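Long-range contacts in sugar ABC transporter substrate-binding protein (Treponema pallidum subsp. pallidum, PDB 5U2P), which probably serves as a periplasmic ligand-binding protein of an ABC importer, perhaps one for sugars, though its natural ligand is not established: residues R33-H42 against P86-H97; L131-I139 against F337-F347. All coordinates share one frame; numbering follows the deposited sequence.

Contact 1 (R33-H42 against P86-H97)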
loop_
_atom_site.group_PDB
_atom_site.type_symbol
_atom_site.label_atom_id
_atom_site.label_comp_id
_atom_site.label_asym_id
_atom_site.label_seq_id
_atom_site.Cartn_x
_atom_site.Cartn_y
_atom_site.Cartn_z
ATOM N N ARG A 33 5.864 21.240 -27.628
ATOM C CA ARG A 33 4.536 21.124 -27.055
ATOM C C ARG A 33 4.393 19.742 -26.425
ATOM O O ARG A 33 5.038 18.778 -26.858
ATOM C CB ARG A 33 3.458 21.342 -28.117
ATOM C CG ARG A 33 3.524 22.698 -28.803
ATOM C CD ARG A 33 2.706 22.710 -30.090
ATOM N NE ARG A 33 1.316 22.320 -29.860
ATOM C CZ ARG A 33 0.412 22.148 -30.821
ATOM N NH1 ARG A 33 0.744 22.328 -32.094
ATOM N NH2 ARG A 33 -0.827 21.792 -30.508
ATOM N N LEU A 34 3.568 19.679 -25.386
ATOM C CA LEU A 34 3.194 18.422 -24.744
ATOM C C LEU A 34 1.733 18.469 -24.331
ATOM O O LEU A 34 1.276 19.447 -23.740
ATOM C CB LEU A 34 4.049 18.149 -23.511
ATOM C CG LEU A 34 5.250 17.208 -23.578
ATOM C CD1 LEU A 34 5.693 16.899 -22.158
ATOM C CD2 LEU A 34 4.958 15.915 -24.332
ATOM N N SER A 35 0.997 17.408 -24.639
ATOM C CA SER A 35 -0.370 17.283 -24.199
ATOM C C SER A 35 -0.429 16.273 -23.057
ATOM O O SER A 35 0.311 15.289 -23.040
ATOM C CB SER A 35 -1.282 16.847 -25.353
ATOM O OG SER A 35 -0.832 15.637 -25.921
ATOM N N VAL A 36 -1.332 16.540 -22.124
ATOM C CA VAL A 36 -1.510 15.724 -20.936
ATOM C C VAL A 36 -2.985 15.422 -20.694
ATOM O O VAL A 36 -3.848 16.271 -20.900
ATOM C CB VAL A 36 -0.912 16.432 -19.702
ATOM C CG1 VAL A 36 -1.052 15.573 -18.466
ATOM C CG2 VAL A 36 0.542 16.768 -19.957
ATOM N N LEU A 37 -3.261 14.197 -20.266
ATOM C CA LEU A 37 -4.592 13.798 -19.811
ATOM C C LEU A 37 -4.503 13.436 -18.336
ATOM O O LEU A 37 -3.648 12.647 -17.941
ATOM C CB LEU A 37 -5.112 12.590 -20.595
ATOM C CG LEU A 37 -6.603 12.291 -20.514
ATOM C CD1 LEU A 37 -7.383 13.241 -21.407
ATOM C CD2 LEU A 37 -6.867 10.835 -20.883
ATOM N N ILE A 38 -5.391 13.988 -17.527
ATOM C CA ILE A 38 -5.358 13.745 -16.084
ATOM C C ILE A 38 -6.764 13.724 -15.481
ATOM O O ILE A 38 -7.707 14.256 -16.065
ATOM C CB ILE A 38 -4.523 14.824 -15.374
ATOM C CG1 ILE A 38 -4.248 14.425 -13.919
ATOM C CG2 ILE A 38 -5.218 16.186 -15.470
ATOM C CD1 ILE A 38 -3.420 15.419 -13.158
ATOM N N ARG A 39 -6.903 13.087 -14.322
ATOM C CA ARG A 39 -8.163 13.093 -13.587
ATOM C C ARG A 39 -8.409 14.473 -13.004
ATOM O O ARG A 39 -7.499 15.109 -12.476
ATOM C CB ARG A 39 -8.156 12.050 -12.461
ATOM C CG ARG A 39 -8.295 10.597 -12.919
ATOM C CD ARG A 39 -8.284 9.648 -11.727
ATOM N NE ARG A 39 -7.956 8.268 -12.096
ATOM C CZ ARG A 39 -8.828 7.263 -12.178
ATOM N NH1 ARG A 39 -10.119 7.445 -11.921
ATOM N NH2 ARG A 39 -8.397 6.055 -12.518
ATOM N N GLU A 40 -9.650 14.924 -13.111
ATOM C CA GLU A 40 -10.061 16.223 -12.599
ATOM C C GLU A 40 -9.565 16.455 -11.170
ATOM O O GLU A 40 -8.860 17.426 -10.903
ATOM C CB GLU A 40 -11.589 16.327 -12.663
ATOM C CG GLU A 40 -12.171 17.646 -12.190
ATOM C CD GLU A 40 -13.687 17.663 -12.277
ATOM O OE1 GLU A 40 -14.298 16.574 -12.230
ATOM O OE2 GLU A 40 -14.265 18.762 -12.397
ATOM N N LYS A 41 -9.896 15.538 -10.263
ATOM C CA LYS A 41 -9.575 15.725 -8.844
ATOM C C LYS A 41 -8.099 15.511 -8.544
ATOM O O LYS A 41 -7.653 15.760 -7.432
ATOM C CB LYS A 41 -10.405 14.782 -7.969
ATOM C CG LYS A 41 -11.904 15.057 -7.985
ATOM C CD LYS A 41 -12.640 14.168 -6.987
ATOM C CE LYS A 41 -14.111 14.537 -6.876
ATOM N NZ LYS A 41 -14.852 14.210 -8.123
ATOM N N HIS A 42 -7.342 15.050 -9.530
ATOM C CA HIS A 42 -5.914 14.826 -9.337
ATOM C C HIS A 42 -5.084 15.949 -9.954
ATOM O O HIS A 42 -3.859 15.960 -9.823
ATOM C CB HIS A 42 -5.505 13.472 -9.925
ATOM C CG HIS A 42 -6.018 12.301 -9.144
ATOM N ND1 HIS A 42 -5.909 11.001 -9.588
ATOM C CD2 HIS A 42 -6.651 12.237 -7.948
ATOM C CE1 HIS A 42 -6.446 10.185 -8.697
ATOM N NE2 HIS A 42 -6.903 10.910 -7.692
ATOM N N PRO A 86 -3.504 11.841 -25.411
ATOM C CA PRO A 86 -2.405 12.804 -25.213
ATOM C C PRO A 86 -1.032 12.152 -25.016
ATOM O O PRO A 86 -0.937 10.947 -24.812
ATOM C CB PRO A 86 -2.847 13.561 -23.961
ATOM C CG PRO A 86 -4.316 13.575 -24.086
ATOM C CD PRO A 86 -4.649 12.175 -24.544
ATOM N N ASP A 87 0.026 12.959 -25.086
ATOM C CA ASP A 87 1.396 12.439 -25.027
ATOM C C ASP A 87 1.720 11.817 -23.658
ATOM O O ASP A 87 2.454 10.827 -23.569
ATOM C CB ASP A 87 2.417 13.544 -25.318
ATOM C CG ASP A 87 2.140 14.303 -26.611
ATOM O OD1 ASP A 87 1.827 13.683 -27.644
ATOM O OD2 ASP A 87 2.272 15.546 -26.589
ATOM N N VAL A 88 1.215 12.447 -22.603
ATOM C CA VAL A 88 1.386 11.991 -21.230
ATOM C C VAL A 88 0.008 11.758 -20.624
ATOM O O VAL A 88 -0.864 12.615 -20.746
ATOM C CB VAL A 88 2.178 13.004 -20.392
ATOM C CG1 VAL A 88 2.226 12.591 -18.917
ATOM C CG2 VAL A 88 3.572 13.134 -20.969
ATOM N N VAL A 89 -0.190 10.598 -19.995
ATOM C CA VAL A 89 -1.494 10.261 -19.424
ATOM C C VAL A 89 -1.333 9.764 -17.996
ATOM O O VAL A 89 -0.400 9.014 -17.674
ATOM C CB VAL A 89 -2.255 9.223 -20.305
ATOM C CG1 VAL A 89 -2.508 9.808 -21.680
ATOM C CG2 VAL A 89 -1.494 7.899 -20.420
ATOM N N GLU A 90 -2.245 10.194 -17.129
ATOM C CA GLU A 90 -2.324 9.657 -15.783
ATOM C C GLU A 90 -2.757 8.189 -15.826
ATOM O O GLU A 90 -3.652 7.819 -16.588
ATOM C CB GLU A 90 -3.296 10.471 -14.907
ATOM C CG GLU A 90 -3.374 9.904 -13.504
ATOM C CD GLU A 90 -4.356 10.601 -12.592
ATOM O OE1 GLU A 90 -4.920 11.639 -12.980
ATOM O OE2 GLU A 90 -4.552 10.093 -11.467
ATOM N N VAL A 91 -2.101 7.360 -15.021
ATOM C CA VAL A 91 -2.462 5.955 -14.904
ATOM C C VAL A 91 -2.513 5.556 -13.446
ATOM O O VAL A 91 -1.880 6.165 -12.598
ATOM C CB VAL A 91 -1.466 5.023 -15.652
ATOM C CG1 VAL A 91 -1.516 5.286 -17.165
ATOM C CG2 VAL A 91 -0.050 5.198 -15.116
ATOM N N SER A 92 -3.293 4.513 -13.173
ATOM C CA SER A 92 -3.346 3.895 -11.863
ATOM C C SER A 92 -2.360 2.736 -11.788
ATOM O O SER A 92 -2.469 1.753 -12.526
ATOM C CB SER A 92 -4.764 3.402 -11.561
ATOM O OG SER A 92 -5.656 4.499 -11.399
ATOM N N LEU A 93 -1.387 2.880 -10.902
ATOM C CA LEU A 93 -0.409 1.840 -10.628
ATOM C C LEU A 93 -0.958 0.975 -9.501
ATOM O O LEU A 93 -1.733 1.468 -8.690
ATOM C CB LEU A 93 0.938 2.462 -10.238
ATOM C CG LEU A 93 1.557 3.290 -11.377
ATOM C CD1 LEU A 93 2.653 4.221 -10.859
ATOM C CD2 LEU A 93 2.101 2.396 -12.487
ATOM N N PRO A 94 -0.561 -0.311 -9.442
ATOM C CA PRO A 94 0.364 -0.961 -10.380
ATOM C C PRO A 94 -0.310 -1.576 -11.606
ATOM O O PRO A 94 0.383 -1.932 -12.565
ATOM C CB PRO A 94 1.010 -2.052 -9.520
ATOM C CG PRO A 94 -0.049 -2.415 -8.524
ATOM C CD PRO A 94 -0.826 -1.144 -8.254
ATOM N N SER A 95 -1.631 -1.698 -11.603
ATOM C CA SER A 95 -2.279 -2.566 -12.589
ATOM C C SER A 95 -2.694 -1.894 -13.906
ATOM O O SER A 95 -3.099 -2.576 -14.841
ATOM C CB SER A 95 -3.492 -3.238 -11.949
ATOM O OG SER A 95 -3.069 -4.191 -10.979
ATOM N N LEU A 96 -2.565 -0.578 -13.990
ATOM C CA LEU A 96 -2.801 0.184 -15.225
ATOM C C LEU A 96 -4.186 -0.022 -15.837
ATOM O O LEU A 96 -4.325 -0.051 -17.061
ATOM C CB LEU A 96 -1.740 -0.148 -16.278
ATOM C CG LEU A 96 -0.291 -0.036 -15.828
ATOM C CD1 LEU A 96 0.611 -0.493 -16.928
ATOM C CD2 LEU A 96 0.061 1.389 -15.435
ATOM N N HIS A 97 -5.208 -0.134 -14.993
ATOM C CA HIS A 97 -6.571 -0.355 -15.478
ATOM C C HIS A 97 -6.646 -1.563 -16.429
ATOM O O HIS A 97 -7.439 -1.554 -17.367
ATOM C CB HIS A 97 -7.100 0.884 -16.224
ATOM C CG HIS A 97 -6.799 2.203 -15.567
ATOM N ND1 HIS A 97 -5.724 2.992 -15.931
ATOM C CD2 HIS A 97 -7.469 2.903 -14.619
ATOM C CE1 HIS A 97 -5.734 4.105 -15.219
ATOM N NE2 HIS A 97 -6.783 4.078 -14.416
#
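Three backbone hydrogen bonds join Ser35 and Leu37 to Val88 and Glu90, the ladder of two parallel strands. The amide of Val88 reaches Ser35 O, Leu37 N donates to Val88 O at 2.9 Å, and Glu90 N returns to Leu37 O.

At the start of the ladder the hydrogen bonds pass to side chains. Ser35 keeps OG between its backbone N and carbonyl carbon (chi1 57°), where it accepts from Asp87 N at 2.9 Å. Ser35 N in turn donates to Asp87 OD2 at 3.0 Å, coming from above the carboxylate plane. A short hydroxyl side chain suits this spot, and the salt bridge of Asp87 with Arg317 supplies its stronger partner.

Charged and polar groups gather at the other end round Glu90. Its fully extended chain (chi1 180°) carries the carboxylate to the C-terminal end of strand 33-39 and the turn that follows. OE1 takes Arg39 N at 2.8 Å, nearly along its C-O axis, and OE2 meets ND1 of His42 edge-on in a very short bond of 2.5 Å. Gln307 also donates to OE2, so this oxygen of the buried carboxylate has two donors, while OE1 is held by the Arg39 backbone. The Arg39 guanidinium stands 68° from the carboxylate plane, and its salt bridge to Glu90 is long, NE to OE2 3.9 Å; its NH2 adds a weak bond to Ser92 OG.

Apolar packing completes both faces. Branched Val36 and Val88 lie side by side, while Leu37 CB rests 3.7 Å from Pro86 CG and also touches Val89.

Helix 318-329 packs on Leu34 and Val88, helix 72-81 on Pro86, Val89 and Arg39. Strand 61-67 flanks 33-39, while antiparallel 307-311 flanks 88-92 and separates it from 131-132, an order consistent with class II periplasmic binding proteins.

Contact 2 (L131-I139 against F337-F347). With EDO (1,2-ethanediol), chain E.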
loop_
_atom_site.group_PDB
_atom_site.type_symbol
_atom_site.label_atom_id
_atom_site.label_comp_id
_atom_site.label_asym_id
_atom_site.label_seq_id
_atom_site.Cartn_x
_atom_site.Cartn_y
_atom_site.Cartn_z
ATOM N N LEU A 131 6.010 7.436 -14.233
ATOM C CA LEU A 131 6.578 8.190 -13.123
ATOM C C LEU A 131 5.528 8.334 -12.014
ATOM O O LEU A 131 4.500 8.973 -12.218
ATOM C CB LEU A 131 7.042 9.550 -13.592
ATOM C CG LEU A 131 7.689 10.456 -12.517
ATOM C CD1 LEU A 131 8.780 11.291 -13.154
ATOM C CD2 LEU A 131 6.651 11.336 -11.861
ATOM N N PRO A 132 5.784 7.742 -10.840
ATOM C CA PRO A 132 4.803 7.767 -9.756
ATOM C C PRO A 132 4.813 9.064 -8.984
ATOM O O PRO A 132 5.867 9.681 -8.875
ATOM C CB PRO A 132 5.254 6.623 -8.859
ATOM C CG PRO A 132 6.699 6.574 -9.058
ATOM C CD PRO A 132 6.977 6.967 -10.460
ATOM N N LEU A 133 3.651 9.458 -8.470
ATOM C CA LEU A 133 3.527 10.667 -7.656
ATOM C C LEU A 133 3.744 10.426 -6.161
ATOM O O LEU A 133 3.907 11.384 -5.393
ATOM C CB LEU A 133 2.151 11.281 -7.878
ATOM C CG LEU A 133 1.818 11.578 -9.337
ATOM C CD1 LEU A 133 0.453 12.244 -9.434
ATOM C CD2 LEU A 133 2.899 12.424 -10.004
ATOM N N ASN A 134 3.743 9.154 -5.758
ATOM C CA ASN A 134 4.005 8.713 -4.382
ATOM C C ASN A 134 4.650 7.330 -4.429
ATOM O O ASN A 134 4.417 6.597 -5.395
ATOM C CB ASN A 134 2.709 8.624 -3.554
ATOM C CG ASN A 134 1.975 9.956 -3.444
ATOM O OD1 ASN A 134 1.073 10.258 -4.221
ATOM N ND2 ASN A 134 2.343 10.744 -2.434
ATOM N N CYS A 135 5.398 6.923 -3.399
ATOM C CA CYS A 135 5.948 5.575 -3.398
ATOM C C CYS A 135 4.900 4.544 -2.981
ATOM O O CYS A 135 4.937 3.385 -3.418
ATOM C CB CYS A 135 7.187 5.466 -2.494
ATOM S SG CYS A 135 6.898 5.677 -0.676
ATOM N N ALA A 136 3.935 4.986 -2.180
ATOM C CA ALA A 136 2.937 4.102 -1.599
ATOM C C ALA A 136 1.804 4.930 -1.054
ATOM O O ALA A 136 2.009 6.087 -0.677
ATOM C CB ALA A 136 3.550 3.243 -0.505
ATOM N N VAL A 137 0.609 4.346 -1.034
ATOM C CA VAL A 137 -0.566 4.968 -0.423
ATOM C C VAL A 137 -0.581 4.751 1.094
ATOM O O VAL A 137 -0.913 5.650 1.885
ATOM C CB VAL A 137 -1.878 4.403 -1.019
ATOM C CG1 VAL A 137 -3.089 4.943 -0.262
ATOM C CG2 VAL A 137 -1.975 4.765 -2.490
ATOM N N SER A 138 -0.233 3.534 1.470
ATOM C CA SER A 138 -0.367 3.027 2.822
ATOM C C SER A 138 0.761 2.039 3.111
ATOM O O SER A 138 1.095 1.214 2.255
ATOM C CB SER A 138 -1.730 2.346 2.976
ATOM O OG SER A 138 -1.844 1.757 4.245
ATOM N N ILE A 139 1.383 2.154 4.282
ATOM C CA ILE A 139 2.353 1.179 4.770
ATOM C C ILE A 139 1.761 0.483 5.996
ATOM O O ILE A 139 1.286 1.150 6.902
ATOM C CB ILE A 139 3.689 1.850 5.143
ATOM C CG1 ILE A 139 4.298 2.525 3.906
ATOM C CG2 ILE A 139 4.650 0.864 5.766
ATOM C CD1 ILE A 139 4.834 1.604 2.871
ATOM N N PHE A 337 6.972 20.163 -5.758
ATOM C CA PHE A 337 5.731 19.414 -5.801
ATOM C C PHE A 337 5.209 19.035 -4.417
ATOM O O PHE A 337 4.009 19.126 -4.148
ATOM C CB PHE A 337 5.964 18.164 -6.674
ATOM C CG PHE A 337 4.743 17.316 -6.904
ATOM C CD1 PHE A 337 3.569 17.870 -7.372
ATOM C CD2 PHE A 337 4.795 15.942 -6.702
ATOM C CE1 PHE A 337 2.460 17.085 -7.607
ATOM C CE2 PHE A 337 3.679 15.144 -6.930
ATOM C CZ PHE A 337 2.513 15.716 -7.385
ATOM N N PHE A 338 6.101 18.580 -3.539
ATOM C CA PHE A 338 5.686 18.074 -2.247
ATOM C C PHE A 338 5.538 19.170 -1.194
ATOM O O PHE A 338 5.286 18.872 -0.024
ATOM C CB PHE A 338 6.652 16.992 -1.768
ATOM C CG PHE A 338 6.256 15.613 -2.248
ATOM C CD1 PHE A 338 6.708 15.128 -3.463
ATOM C CD2 PHE A 338 5.355 14.853 -1.527
ATOM C CE1 PHE A 338 6.304 13.883 -3.922
ATOM C CE2 PHE A 338 4.940 13.607 -1.982
ATOM C CZ PHE A 338 5.422 13.122 -3.185
ATOM N N GLU A 339 5.664 20.427 -1.611
ATOM C CA GLU A 339 5.216 21.534 -0.762
ATOM C C GLU A 339 3.685 21.608 -0.795
ATOM O O GLU A 339 3.067 22.221 0.071
ATOM C CB GLU A 339 5.842 22.853 -1.213
ATOM C CG GLU A 339 7.324 22.941 -0.883
ATOM C CD GLU A 339 7.962 24.217 -1.387
ATOM O OE1 GLU A 339 7.230 25.069 -1.933
ATOM O OE2 GLU A 339 9.193 24.367 -1.239
ATOM N N GLU A 340 3.090 20.952 -1.791
ATOM C CA GLU A 340 1.643 20.901 -1.969
ATOM C C GLU A 340 1.084 19.482 -1.930
ATOM O O GLU A 340 0.038 19.222 -1.346
ATOM C CB GLU A 340 1.271 21.544 -3.302
ATOM C CG GLU A 340 1.789 22.955 -3.462
ATOM C CD GLU A 340 0.998 23.742 -4.483
ATOM O OE1 GLU A 340 1.488 23.893 -5.623
ATOM O OE2 GLU A 340 -0.112 24.206 -4.144
ATOM N N HIS A 341 1.775 18.558 -2.579
ATOM C CA HIS A 341 1.258 17.210 -2.718
ATOM C C HIS A 341 1.405 16.445 -1.414
ATOM O O HIS A 341 2.470 16.462 -0.797
ATOM C CB HIS A 341 1.987 16.490 -3.856
ATOM C CG HIS A 341 1.366 15.183 -4.241
ATOM N ND1 HIS A 341 0.129 15.096 -4.838
ATOM C CD2 HIS A 341 1.812 13.912 -4.107
ATOM C CE1 HIS A 341 -0.167 13.825 -5.052
ATOM N NE2 HIS A 341 0.840 13.087 -4.620
ATOM N N LYS A 342 0.326 15.782 -1.002
ATOM C CA LYS A 342 0.287 15.011 0.226
ATOM C C LYS A 342 0.758 13.582 -0.003
ATOM O O LYS A 342 0.715 13.059 -1.134
ATOM C CB LYS A 342 -1.135 14.998 0.794
ATOM C CG LYS A 342 -1.746 16.383 0.949
ATOM C CD LYS A 342 -3.182 16.292 1.461
ATOM C CE LYS A 342 -3.784 17.674 1.726
ATOM N NZ LYS A 342 -5.212 17.598 2.171
ATOM N N GLY A 343 1.205 12.954 1.075
ATOM C CA GLY A 343 1.531 11.542 1.042
ATOM C C GLY A 343 3.024 11.318 1.066
ATOM O O GLY A 343 3.815 12.262 1.185
ATOM N N LEU A 344 3.404 10.050 0.986
ATOM C CA LEU A 344 4.796 9.661 1.032
ATOM C C LEU A 344 5.485 10.037 -0.285
ATOM O O LEU A 344 4.878 9.952 -1.355
ATOM C CB LEU A 344 4.911 8.154 1.319
ATOM C CG LEU A 344 4.443 7.735 2.725
ATOM C CD1 LEU A 344 4.357 6.215 2.813
ATOM C CD2 LEU A 344 5.368 8.277 3.797
ATOM N N PRO A 345 6.756 10.462 -0.211
ATOM C CA PRO A 345 7.461 10.853 -1.434
ATOM C C PRO A 345 7.658 9.679 -2.389
ATOM O O PRO A 345 7.627 8.510 -1.981
ATOM C CB PRO A 345 8.810 11.372 -0.913
ATOM C CG PRO A 345 9.023 10.634 0.362
ATOM C CD PRO A 345 7.646 10.506 0.967
ATOM N N ALA A 346 7.880 9.994 -3.655
ATOM C CA ALA A 346 8.144 8.967 -4.670
ATOM C C ALA A 346 9.642 8.752 -4.845
ATOM O O ALA A 346 10.098 7.652 -5.180
ATOM C CB ALA A 346 7.523 9.364 -5.991
ATOM N N PHE A 347 10.394 9.823 -4.614
ATOM C CA PHE A 347 11.835 9.839 -4.819
ATOM C C PHE A 347 12.640 10.075 -3.536
ATOM O O PHE A 347 12.179 10.698 -2.574
ATOM C CB PHE A 347 12.206 10.914 -5.855
ATOM C CG PHE A 347 11.752 10.594 -7.259
ATOM C CD1 PHE A 347 12.597 9.947 -8.147
ATOM C CD2 PHE A 347 10.478 10.942 -7.685
ATOM C CE1 PHE A 347 12.179 9.650 -9.429
ATOM C CE2 PHE A 347 10.054 10.650 -8.962
ATOM C CZ PHE A 347 10.908 9.999 -9.841
HETATM C C1 EDO E . -3.290 -1.273 2.672
HETATM O O1 EDO E . -2.477 -0.954 3.800
HETATM C C2 EDO E . -3.312 -2.762 2.363
HETATM O O2 EDO E . -2.939 -3.610 3.448
HETATM O O HOH W 1 -1.576 11.284 -2.264
HETATM O O HOH W 2 1.266 8.578 0.173
#
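Asn134 and His341 approach from opposite directions, amide and imidazole planes turned 32° apart. His341 NE2 donates within its own ring plane to Asn134 OD1 at 2.9 Å. The donor comes in at a C=O...N angle of 113°, well to the side of the amide oxygen. With CG beside its backbone N (chi1 -60°), Asn134 brings the other end of its amide over the opposing loop. There ND2 donates to two carbonyls, Leu344 O at 2.9 Å and Lys342 O at 3.1 Å. Three bonds thus fix the rotation of the amide, a task suited to asparagine because one flat group both accepts and donates. Gly343, between the two carbonyls, lacks a CB, which would collide with ND2 and with the preceding carbonyl O.

Phe338 and His341 both meet this amide, while Phe337 packs on Leu133 and His341. Phe338 turns an edge to Asn134 ND2, and its CZ lies 3.2 Å from Leu133 O. His341 rests CB over the centre of the Phe337 ring, while Phe337 CE2 meets Leu133 CD2, the two side chains crossing at about a right angle.

Further along, Leu344 lies between sulfur and branched aliphatic groups: its CB faces Cys135 SG, and its CD1 touches Ile139 CG1 at 3.8 Å, again roughly perpendicular. The small methyl of Ala346 fits 3.3 Å from Pro132 O. A water accepts from Leu344 N and donates to Ala136 O, beside the weak bond from Cys135 N to Pro345 O.

Segment 131-139 passes from strand 131-132 of one sheet to strand 138-145 of the other, where Val137 and Ser138 form a classic beta bulge opposite Ser303. Such a connection between two sheets is consistent with an interdomain crossover of a two-lobed periplasmic binding protein, here packed against the loop after helix 331-337.

From the N terminus, strand 33-39 leads through helix 45-58, strand 61-67 and helix 72-81 before strand 88-92 returns alongside it, so contact 1 closes a loop of 43 residues. Contact 2 opens only afterwards: from 131-139 the chain builds much of the second sheet and comes back through strand 307-311 and helices 318-329 and 331-337, a loop of 197 residues. The two are in series, neither nesting nor crossing. Their centres are about 16 Å apart, and they touch where Leu93 CD1 packs 4.1 Å from Pro132 CB. Contact 1 pairs two inner strands of the five-stranded sheet; contact 2 ties its edge strand 131-132, and the passage to the second sheet, to the late loop.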